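Local coordinates for periplasmic protein TorT (Vibrio parahaemolyticus, PDB 3O1I) that probably acts as a periplasmic sensor of the solute-binding protein family, detecting trimethylamine N-oxide together with the membrane histidine kinase TorS, at residues D[135-146]-D[166-177]; D[87-95]-D[252-263]. All blocks are in the same frame, centred on the assembly; numbering follows the deposited sequence.

Contact 1: D[135-146]-D[166-177]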
loop_
_atom_site.group_PDB
_atom_site.type_symbol
_atom_site.label_atom_id
_atom_site.label_comp_id
_atom_site.label_asym_id
_atom_site.label_seq_id
_atom_site.Cartn_x
_atom_site.Cartn_y
_atom_site.Cartn_z
ATOM N N GLY D 135 -18.439 32.098 -35.886
ATOM C CA GLY D 135 -18.454 32.674 -34.551
ATOM C C GLY D 135 -17.317 32.129 -33.705
ATOM O O GLY D 135 -17.261 30.923 -33.455
ATOM N N LYS D 136 -16.411 33.003 -33.268
ATOM C CA LYS D 136 -15.273 32.586 -32.453
ATOM C C LYS D 136 -15.636 31.507 -31.447
ATOM O O LYS D 136 -16.492 31.707 -30.588
ATOM C CB LYS D 136 -14.676 33.778 -31.707
ATOM C CG LYS D 136 -13.626 33.371 -30.681
ATOM C CD LYS D 136 -12.764 34.541 -30.245
ATOM C CE LYS D 136 -11.689 34.081 -29.271
ATOM N NZ LYS D 136 -10.752 35.185 -28.945
ATOM N N THR D 137 -14.969 30.363 -31.552
ATOM C CA THR D 137 -15.223 29.243 -30.660
ATOM C C THR D 137 -13.976 28.929 -29.838
ATOM O O THR D 137 -12.952 28.523 -30.385
ATOM C CB THR D 137 -15.635 27.990 -31.473
ATOM O OG1 THR D 137 -16.769 28.302 -32.292
ATOM C CG2 THR D 137 -15.994 26.838 -30.552
ATOM N N ASN D 138 -14.059 29.127 -28.525
ATOM C CA ASN D 138 -12.930 28.854 -27.638
ATOM C C ASN D 138 -12.881 27.374 -27.278
ATOM O O ASN D 138 -13.867 26.796 -26.812
ATOM C CB ASN D 138 -13.018 29.711 -26.370
ATOM C CG ASN D 138 -12.787 31.188 -26.652
ATOM O OD1 ASN D 138 -11.787 31.563 -27.262
ATOM N ND2 ASN D 138 -13.711 32.032 -26.207
ATOM N N ILE D 139 -11.720 26.767 -27.500
ATOM C CA ILE D 139 -11.536 25.345 -27.242
ATOM C C ILE D 139 -10.376 25.082 -26.266
ATOM O O ILE D 139 -9.457 25.899 -26.137
ATOM C CB ILE D 139 -11.291 24.605 -28.590
ATOM C CG1 ILE D 139 -11.373 23.093 -28.385
ATOM C CG2 ILE D 139 -9.927 25.008 -29.169
ATOM C CD1 ILE D 139 -11.008 22.284 -29.616
ATOM N N ALA D 140 -10.427 23.940 -25.584
ATOM C CA ALA D 140 -9.391 23.568 -24.619
ATOM C C ALA D 140 -8.693 22.269 -25.003
ATOM O O ALA D 140 -9.350 21.254 -25.194
ATOM C CB ALA D 140 -10.006 23.428 -23.232
ATOM N N LEU D 141 -7.363 22.302 -25.080
ATOM C CA LEU D 141 -6.571 21.128 -25.459
ATOM C C LEU D 141 -5.999 20.296 -24.316
ATOM O O LEU D 141 -5.130 20.755 -23.601
ATOM C CB LEU D 141 -5.414 21.550 -26.378
ATOM C CG LEU D 141 -5.701 21.683 -27.879
ATOM C CD1 LEU D 141 -4.523 22.349 -28.591
ATOM C CD2 LEU D 141 -5.961 20.299 -28.451
ATOM N N LEU D 142 -6.481 19.068 -24.160
ATOM C CA LEU D 142 -5.978 18.173 -23.119
ATOM C C LEU D 142 -5.503 16.881 -23.779
ATOM O O LEU D 142 -6.082 15.811 -23.593
ATOM C CB LEU D 142 -7.066 17.861 -22.088
ATOM C CG LEU D 142 -7.733 19.053 -21.392
ATOM C CD1 LEU D 142 -8.656 18.521 -20.310
ATOM C CD2 LEU D 142 -6.696 19.989 -20.800
ATOM N N LEU D 143 -4.427 16.999 -24.544
ATOM C CA LEU D 143 -3.855 15.890 -25.288
ATOM C C LEU D 143 -3.176 14.811 -24.461
ATOM O O LEU D 143 -3.543 13.641 -24.545
ATOM C CB LEU D 143 -2.886 16.444 -26.329
ATOM C CG LEU D 143 -3.588 17.451 -27.248
ATOM C CD1 LEU D 143 -2.591 18.058 -28.232
ATOM C CD2 LEU D 143 -4.738 16.747 -27.965
ATOM N N GLY D 144 -2.183 15.194 -23.667
ATOM C CA GLY D 144 -1.494 14.212 -22.850
ATOM C C GLY D 144 -0.146 14.706 -22.374
ATOM O O GLY D 144 0.035 15.910 -22.187
ATOM N N PRO D 145 0.827 13.801 -22.175
ATOM C CA PRO D 145 2.170 14.164 -21.711
ATOM C C PRO D 145 2.952 15.144 -22.605
ATOM O O PRO D 145 2.441 16.197 -22.985
ATOM C CB PRO D 145 2.854 12.801 -21.555
ATOM C CG PRO D 145 2.126 11.937 -22.533
ATOM C CD PRO D 145 0.704 12.344 -22.344
ATOM N N ARG D 146 4.197 14.802 -22.919
ATOM C CA ARG D 146 5.043 15.651 -23.754
ATOM C C ARG D 146 5.978 14.854 -24.658
ATOM O O ARG D 146 7.111 15.265 -24.911
ATOM C CB ARG D 146 5.867 16.604 -22.889
ATOM C CG ARG D 146 5.147 17.882 -22.477
ATOM C CD ARG D 146 4.959 18.837 -23.662
ATOM N NE ARG D 146 6.229 19.192 -24.302
ATOM C CZ ARG D 146 6.362 20.094 -25.273
ATOM N NH1 ARG D 146 5.302 20.751 -25.732
ATOM N NH2 ARG D 146 7.557 20.335 -25.796
ATOM N N ASP D 166 -12.905 29.645 -37.531
ATOM C CA ASP D 166 -13.160 30.445 -36.339
ATOM C C ASP D 166 -13.127 29.639 -35.040
ATOM O O ASP D 166 -14.078 29.631 -34.257
ATOM C CB ASP D 166 -14.492 31.192 -36.495
ATOM C CG ASP D 166 -14.294 32.684 -36.758
ATOM O OD1 ASP D 166 -13.284 33.055 -37.397
ATOM O OD2 ASP D 166 -15.153 33.486 -36.329
ATOM N N ILE D 167 -12.004 28.967 -34.824
ATOM C CA ILE D 167 -11.794 28.162 -33.636
ATOM C C ILE D 167 -10.528 28.664 -32.956
ATOM O O ILE D 167 -9.453 28.656 -33.557
ATOM C CB ILE D 167 -11.650 26.674 -34.011
ATOM C CG1 ILE D 167 -13.027 26.118 -34.365
ATOM C CG2 ILE D 167 -11.010 25.896 -32.875
ATOM C CD1 ILE D 167 -13.007 24.713 -34.842
ATOM N N HIS D 168 -10.669 29.123 -31.714
ATOM C CA HIS D 168 -9.543 29.640 -30.943
ATOM C C HIS D 168 -9.192 28.656 -29.833
ATOM O O HIS D 168 -10.068 27.976 -29.297
ATOM C CB HIS D 168 -9.909 30.991 -30.315
ATOM C CG HIS D 168 -8.766 31.672 -29.627
ATOM N ND1 HIS D 168 -7.770 32.326 -30.319
ATOM C CD2 HIS D 168 -8.453 31.792 -28.314
ATOM C CE1 HIS D 168 -6.893 32.820 -29.464
ATOM N NE2 HIS D 168 -7.283 32.509 -28.240
ATOM N N ILE D 169 -7.907 28.573 -29.501
ATOM C CA ILE D 169 -7.460 27.694 -28.427
ATOM C C ILE D 169 -7.244 28.582 -27.200
ATOM O O ILE D 169 -6.404 29.488 -27.220
ATOM C CB ILE D 169 -6.135 26.982 -28.777
ATOM C CG1 ILE D 169 -6.260 26.263 -30.121
ATOM C CG2 ILE D 169 -5.800 25.953 -27.711
ATOM C CD1 ILE D 169 -5.004 25.510 -30.531
ATOM N N VAL D 170 -8.025 28.347 -26.148
ATOM C CA VAL D 170 -7.898 29.137 -24.929
ATOM C C VAL D 170 -6.543 28.820 -24.329
ATOM O O VAL D 170 -5.820 29.712 -23.889
ATOM C CB VAL D 170 -8.992 28.783 -23.910
ATOM C CG1 VAL D 170 -8.782 29.560 -22.623
ATOM C CG2 VAL D 170 -10.354 29.100 -24.493
ATOM N N ASP D 171 -6.209 27.535 -24.319
ATOM C CA ASP D 171 -4.934 27.080 -23.802
ATOM C C ASP D 171 -4.819 25.569 -23.948
ATOM O O ASP D 171 -5.696 24.912 -24.515
ATOM C CB ASP D 171 -4.766 27.478 -22.329
ATOM C CG ASP D 171 -3.335 27.917 -21.999
ATOM O OD1 ASP D 171 -3.027 28.098 -20.802
ATOM O OD2 ASP D 171 -2.520 28.090 -22.939
ATOM N N SER D 172 -3.725 25.026 -23.432
ATOM C CA SER D 172 -3.478 23.599 -23.508
ATOM C C SER D 172 -2.818 23.120 -22.218
ATOM O O SER D 172 -1.892 23.753 -21.720
ATOM C CB SER D 172 -2.573 23.301 -24.703
ATOM O OG SER D 172 -2.432 21.905 -24.903
ATOM N N PHE D 173 -3.303 22.005 -21.681
ATOM C CA PHE D 173 -2.748 21.455 -20.456
ATOM C C PHE D 173 -2.165 20.071 -20.668
ATOM O O PHE D 173 -2.839 19.157 -21.132
ATOM C CB PHE D 173 -3.814 21.413 -19.354
ATOM C CG PHE D 173 -4.417 22.751 -19.056
ATOM C CD1 PHE D 173 -5.583 23.160 -19.693
ATOM C CD2 PHE D 173 -3.765 23.646 -18.218
ATOM C CE1 PHE D 173 -6.089 24.438 -19.500
ATOM C CE2 PHE D 173 -4.266 24.928 -18.021
ATOM C CZ PHE D 173 -5.427 25.324 -18.666
ATOM N N TRP D 174 -0.898 19.927 -20.310
ATOM C CA TRP D 174 -0.205 18.665 -20.459
ATOM C C TRP D 174 -0.136 17.928 -19.128
ATOM O O TRP D 174 -0.116 18.540 -18.068
ATOM C CB TRP D 174 1.198 18.923 -20.998
ATOM C CG TRP D 174 1.205 19.855 -22.164
ATOM C CD1 TRP D 174 1.439 21.204 -22.143
ATOM C CD2 TRP D 174 0.914 19.518 -23.523
ATOM N NE1 TRP D 174 1.309 21.726 -23.408
ATOM C CE2 TRP D 174 0.985 20.715 -24.275
ATOM C CE3 TRP D 174 0.597 18.321 -24.180
ATOM C CZ2 TRP D 174 0.751 20.748 -25.659
ATOM C CZ3 TRP D 174 0.364 18.355 -25.555
ATOM C CH2 TRP D 174 0.443 19.563 -26.279
ATOM N N ALA D 175 -0.102 16.607 -19.198
ATOM C CA ALA D 175 -0.040 15.769 -18.015
ATOM C C ALA D 175 -0.108 14.336 -18.481
ATOM O O ALA D 175 -0.730 14.039 -19.492
ATOM C CB ALA D 175 -1.202 16.065 -17.100
ATOM N N ASP D 176 0.518 13.438 -17.739
ATOM C CA ASP D 176 0.503 12.039 -18.120
ATOM C C ASP D 176 -0.930 11.532 -18.313
ATOM O O ASP D 176 -1.887 12.126 -17.817
ATOM C CB ASP D 176 1.243 11.222 -17.062
ATOM C CG ASP D 176 2.630 11.785 -16.760
ATOM O OD1 ASP D 176 3.420 12.002 -17.708
ATOM O OD2 ASP D 176 2.939 12.010 -15.571
ATOM N N ASN D 177 -1.090 10.437 -19.042
ATOM C CA ASN D 177 -2.431 9.933 -19.275
ATOM C C ASN D 177 -2.961 9.054 -18.166
ATOM O O ASN D 177 -3.262 7.880 -18.359
ATOM C CB ASN D 177 -2.515 9.215 -20.626
ATOM C CG ASN D 177 -2.320 10.169 -21.798
ATOM O OD1 ASN D 177 -2.921 11.252 -21.846
ATOM N ND2 ASN D 177 -1.478 9.773 -22.749
#

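Contact 2: D[87-95]-D[252-263]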
loop_
_atom_site.group_PDB
_atom_site.type_symbol
_atom_site.label_atom_id
_atom_site.label_comp_id
_atom_site.label_asym_id
_atom_site.label_seq_id
_atom_site.Cartn_x
_atom_site.Cartn_y
_atom_site.Cartn_z
ATOM N N ASN D 87 19.564 -12.574 -35.347
ATOM C CA ASN D 87 19.114 -12.577 -36.738
ATOM C C ASN D 87 17.618 -12.459 -36.838
ATOM O O ASN D 87 17.080 -12.329 -37.935
ATOM C CB ASN D 87 19.525 -13.868 -37.462
ATOM C CG ASN D 87 18.628 -15.066 -37.116
ATOM O OD1 ASN D 87 18.522 -15.471 -35.953
ATOM N ND2 ASN D 87 17.992 -15.642 -38.137
ATOM N N THR D 88 16.942 -12.516 -35.698
ATOM C CA THR D 88 15.497 -12.442 -35.700
ATOM C C THR D 88 14.980 -11.185 -36.386
ATOM O O THR D 88 15.465 -10.078 -36.137
ATOM C CB THR D 88 14.943 -12.498 -34.277
ATOM O OG1 THR D 88 15.584 -13.559 -33.560
ATOM C CG2 THR D 88 13.443 -12.758 -34.306
ATOM N N PRO D 89 14.003 -11.355 -37.293
ATOM C CA PRO D 89 13.379 -10.265 -38.044
ATOM C C PRO D 89 12.299 -9.654 -37.169
ATOM O O PRO D 89 11.413 -10.364 -36.682
ATOM C CB PRO D 89 12.798 -10.982 -39.254
ATOM C CG PRO D 89 12.360 -12.289 -38.664
ATOM C CD PRO D 89 13.541 -12.664 -37.795
ATOM N N VAL D 90 12.378 -8.344 -36.961
ATOM C CA VAL D 90 11.405 -7.658 -36.125
ATOM C C VAL D 90 10.328 -6.971 -36.953
ATOM O O VAL D 90 10.569 -6.536 -38.079
ATOM C CB VAL D 90 12.085 -6.601 -35.220
ATOM C CG1 VAL D 90 13.209 -7.238 -34.427
ATOM C CG2 VAL D 90 12.613 -5.459 -36.060
ATOM N N PHE D 91 9.133 -6.894 -36.380
ATOM C CA PHE D 91 7.993 -6.254 -37.020
ATOM C C PHE D 91 7.415 -5.224 -36.048
ATOM O O PHE D 91 6.852 -5.602 -35.017
ATOM C CB PHE D 91 6.899 -7.285 -37.355
ATOM C CG PHE D 91 7.201 -8.140 -38.553
ATOM C CD1 PHE D 91 8.006 -9.268 -38.443
ATOM C CD2 PHE D 91 6.672 -7.813 -39.801
ATOM C CE1 PHE D 91 8.283 -10.057 -39.557
ATOM C CE2 PHE D 91 6.945 -8.595 -40.918
ATOM C CZ PHE D 91 7.751 -9.719 -40.794
ATOM N N ALA D 92 7.558 -3.936 -36.361
ATOM C CA ALA D 92 7.013 -2.888 -35.501
ATOM C C ALA D 92 5.488 -3.046 -35.508
ATOM O O ALA D 92 4.887 -3.161 -36.571
ATOM C CB ALA D 92 7.418 -1.509 -36.018
ATOM N N THR D 93 4.868 -3.054 -34.328
ATOM C CA THR D 93 3.422 -3.237 -34.232
ATOM C C THR D 93 2.593 -1.974 -34.138
ATOM O O THR D 93 1.557 -1.879 -34.794
ATOM C CB THR D 93 3.018 -4.080 -33.018
ATOM O OG1 THR D 93 3.921 -5.179 -32.875
ATOM C CG2 THR D 93 1.586 -4.612 -33.197
ATOM N N VAL D 94 3.007 -1.016 -33.312
ATOM C CA VAL D 94 2.216 0.200 -33.182
ATOM C C VAL D 94 3.043 1.437 -32.991
ATOM O O VAL D 94 2.559 2.537 -33.194
ATOM C CB VAL D 94 1.224 0.106 -32.008
ATOM C CG1 VAL D 94 0.482 1.404 -31.855
ATOM C CG2 VAL D 94 0.243 -1.020 -32.243
ATOM N N ASN D 95 4.299 1.273 -32.617
ATOM C CA ASN D 95 5.117 2.452 -32.403
ATOM C C ASN D 95 6.339 2.544 -33.303
ATOM O O ASN D 95 6.854 1.542 -33.805
ATOM C CB ASN D 95 5.514 2.531 -30.920
ATOM C CG ASN D 95 4.298 2.573 -29.998
ATOM O OD1 ASN D 95 3.633 3.597 -29.887
ATOM N ND2 ASN D 95 3.988 1.446 -29.356
ATOM N N GLN D 252 -5.188 -3.173 -36.489
ATOM C CA GLN D 252 -3.786 -2.772 -36.466
ATOM C C GLN D 252 -2.967 -3.922 -35.914
ATOM O O GLN D 252 -1.769 -4.036 -36.178
ATOM C CB GLN D 252 -3.592 -1.517 -35.614
ATOM C CG GLN D 252 -2.453 -0.649 -36.117
ATOM C CD GLN D 252 -2.449 0.740 -35.509
ATOM O OE1 GLN D 252 -3.501 1.353 -35.334
ATOM N NE2 GLN D 252 -1.259 1.256 -35.202
ATOM N N GLY D 253 -3.634 -4.783 -35.156
ATOM C CA GLY D 253 -2.972 -5.937 -34.591
ATOM C C GLY D 253 -2.848 -7.018 -35.646
ATOM O O GLY D 253 -1.746 -7.497 -35.937
ATOM N N ARG D 254 -3.988 -7.397 -36.223
ATOM C CA ARG D 254 -4.035 -8.420 -37.267
ATOM C C ARG D 254 -2.950 -8.135 -38.294
ATOM O O ARG D 254 -2.230 -9.030 -38.724
ATOM C CB ARG D 254 -5.404 -8.416 -37.950
ATOM C CG ARG D 254 -6.567 -8.856 -37.069
ATOM C CD ARG D 254 -7.912 -8.540 -37.736
ATOM N NE ARG D 254 -9.066 -9.000 -36.962
ATOM C CZ ARG D 254 -9.367 -10.281 -36.756
ATOM N NH1 ARG D 254 -8.596 -11.236 -37.270
ATOM N NH2 ARG D 254 -10.440 -10.612 -36.045
ATOM N N LEU D 255 -2.831 -6.873 -38.673
ATOM C CA LEU D 255 -1.831 -6.470 -39.639
ATOM C C LEU D 255 -0.421 -6.963 -39.280
ATOM O O LEU D 255 0.252 -7.572 -40.117
ATOM C CB LEU D 255 -1.864 -4.944 -39.789
ATOM C CG LEU D 255 -0.798 -4.208 -40.611
ATOM C CD1 LEU D 255 -0.396 -5.021 -41.832
ATOM C CD2 LEU D 255 -1.346 -2.835 -41.010
ATOM N N SER D 256 0.019 -6.719 -38.045
ATOM C CA SER D 256 1.350 -7.148 -37.601
ATOM C C SER D 256 1.512 -8.662 -37.624
ATOM O O SER D 256 2.548 -9.167 -38.042
ATOM C CB SER D 256 1.644 -6.625 -36.197
ATOM O OG SER D 256 2.635 -5.612 -36.239
ATOM N N VAL D 257 0.498 -9.385 -37.161
ATOM C CA VAL D 257 0.557 -10.842 -37.176
ATOM C C VAL D 257 0.802 -11.299 -38.611
ATOM O O VAL D 257 1.764 -12.015 -38.897
ATOM C CB VAL D 257 -0.762 -11.467 -36.714
ATOM C CG1 VAL D 257 -0.771 -12.951 -37.028
ATOM C CG2 VAL D 257 -0.949 -11.244 -35.235
ATOM N N MET D 258 -0.087 -10.878 -39.507
ATOM C CA MET D 258 0.003 -11.233 -40.911
ATOM C C MET D 258 1.375 -10.903 -41.464
ATOM O O MET D 258 2.019 -11.749 -42.070
ATOM C CB MET D 258 -1.062 -10.484 -41.709
ATOM C CG MET D 258 -0.988 -10.719 -43.206
ATOM S SD MET D 258 -1.198 -9.188 -44.117
ATOM C CE MET D 258 0.505 -8.503 -44.080
ATOM N N GLN D 259 1.821 -9.668 -41.259
ATOM C CA GLN D 259 3.133 -9.252 -41.752
ATOM C C GLN D 259 4.227 -10.290 -41.478
ATOM O O GLN D 259 4.916 -10.724 -42.399
ATOM C CB GLN D 259 3.555 -7.913 -41.134
ATOM C CG GLN D 259 2.741 -6.709 -41.559
ATOM C CD GLN D 259 3.532 -5.425 -41.403
ATOM O OE1 GLN D 259 4.144 -5.185 -40.364
ATOM N NE2 GLN D 259 3.527 -4.593 -42.438
ATOM N N ALA D 260 4.388 -10.683 -40.217
ATOM C CA ALA D 260 5.412 -11.655 -39.861
ATOM C C ALA D 260 5.068 -13.052 -40.363
ATOM O O ALA D 260 5.945 -13.777 -40.823
ATOM C CB ALA D 260 5.621 -11.672 -38.356
ATOM N N ALA D 261 3.797 -13.429 -40.283
ATOM C CA ALA D 261 3.381 -14.753 -40.740
ATOM C C ALA D 261 3.620 -14.942 -42.245
ATOM O O ALA D 261 3.781 -16.066 -42.722
ATOM C CB ALA D 261 1.913 -14.981 -40.406
ATOM N N HIS D 262 3.646 -13.834 -42.980
ATOM C CA HIS D 262 3.872 -13.850 -44.425
ATOM C C HIS D 262 5.364 -13.871 -44.731
ATOM O O HIS D 262 5.821 -14.639 -45.569
ATOM C CB HIS D 262 3.220 -12.624 -45.072
ATOM C CG HIS D 262 1.806 -12.854 -45.507
ATOM N ND1 HIS D 262 0.915 -13.618 -44.785
ATOM C CD2 HIS D 262 1.126 -12.412 -46.592
ATOM C CE1 HIS D 262 -0.251 -13.640 -45.406
ATOM N NE2 HIS D 262 -0.150 -12.916 -46.506
ATOM N N TYR D 263 6.121 -13.017 -44.053
ATOM C CA TYR D 263 7.564 -12.969 -44.249
ATOM C C TYR D 263 8.170 -14.312 -43.852
ATOM O O TYR D 263 9.309 -14.613 -44.197
ATOM C CB TYR D 263 8.173 -11.863 -43.395
ATOM C CG TYR D 263 9.676 -11.870 -43.371
ATOM C CD1 TYR D 263 10.413 -11.162 -44.311
ATOM C CD2 TYR D 263 10.364 -12.587 -42.401
ATOM C CE1 TYR D 263 11.805 -11.165 -44.283
ATOM C CE2 TYR D 263 11.756 -12.600 -42.363
ATOM C CZ TYR D 263 12.469 -11.886 -43.304
ATOM O OH TYR D 263 13.842 -11.884 -43.255
#

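Contact 1: D[135-146]-D[166-177]
The indole of Trp174 is met on both faces: Arg146 CD lies over one, 4.2 Å from the centroid of the five-membered ring, and Ser172 OG of its own segment over the other. At the edge, in the ring plane, sits Gly144 O. The bend of the Arg146 chain at chi2 brings CD over the indole, making a CH-pi contact; a further bend at chi3 directs the guanidinium, which is too far for more than a weak cation-pi attraction. With CG anti to the carbonyl carbon (chi1 -47°), Trp174 also runs alongside Leu143, whose CB reaches CZ3 of the indole at 3.8 Å. Phe173 takes Leu142 at its ring edge, with Leu142 CD2 3.5 Å from Phe173 CD1.

Between strands 137-142 and 167-172 the evidence for parallel pairing is the alternation of bonds: Thr137 N to Asp166 O, His168 N to Thr137 O, Ile139 N to His168 O and Val170 N to Ile139 O (2.8 Å). The register then slips. Ile139 faces Ile169 but Leu141 faces Ser172, leaving Val170 and Asp171 opposite the single residue Ala140, a beta bulge in which Val170 has helix-like backbone angles (-66°/-44°). Beyond it, Leu141 O accepts two bonds, from Phe173 N at 2.9 Å and from Ser172 OG at 3.2 Å, the hydroxyl standing above the carbonyl plane. On the face of Ile139, Leu141 CD1 meets Ile169 CD1 at 3.7 Å.

Helix 152-163 connects the two strands in a beta-alpha-beta unit. That helix covers the Ile139 and Ile169 face through Phe158 and Tyr159, helix 179-192 packs on Leu142 and Phe173 through Val186 and Leu185, and strand 197-200 pairs with 137-142 on its other side, leaving 167-172 as an outermost strand of the four-stranded parallel sheet within this chain.

Contact 2: D[87-95]-D[252-263]
Phe91 packs against Gln259, Ala260 and Tyr263, and its side chain can be traced outward from strand 90-92 to the helix. The bond from CA to CB already points toward the helix, and CG stands anti to the carbonyl carbon (chi1 -76°), which directs the ring across the turn that carries Gln259 and Ala260. CG lies 3.9 Å from Ala260 CB. Of the two branches, CD1 and CE1 lie beneath that same methyl, whereas CD2 lies 3.4 Å from Gln259 CB and CE2 continues along the Gln259 backbone. At the tip, CZ meets Tyr263 CB.

The ring is therefore gripped from different directions. Ala260 CB sits over one face, 3.6 Å from the centroid, a CH-pi contact; Tyr263 CB and Gln259 OE1 are at the edge, in plane. Phe91 also turns its edge toward the face of the Tyr263 ring in an offset edge-to-face pair, with centroids 5.9 Å apart and planes at 71°. Tyr263 extends the apolar line to Pro89, whose CB is 3.7 Å from Tyr263 CE2, while at the other end Thr93 CG2 rests 3.6 Å from Ser256 CB.

The short, weakly bonded strand 90-92 and helix segment 252-263 run nearly antiparallel (158°), with axes 8.8 Å apart at closest approach. Such a helix laid on a parallel sheet, here sharing its face with helix 18-32, is the alpha/beta layering of a Rossmann-like lobe in type I periplasmic binding proteins.

How the contacts relate
Contact 1 and contact 2 lie on opposite sides of the chain's centre, their own centres about 35 Å apart and their nearest atoms about 11 Å apart without touching. They share no sheet: contact 2 uses strand 90-92 of the five-stranded parallel sheet, contact 1 the edge pair of the four-stranded one. Along the chain the order is 87-95, 135-146, 166-177, 252-263, so the chain leaves the first lobe, builds the second, and returns to lay helix 249-263 on the sheet it left. Contact 1 is thus local, within one beta-alpha-beta unit, whereas contact 2 closes a long excursion, as expected for the interwoven two-lobed periplasmic binding protein fold.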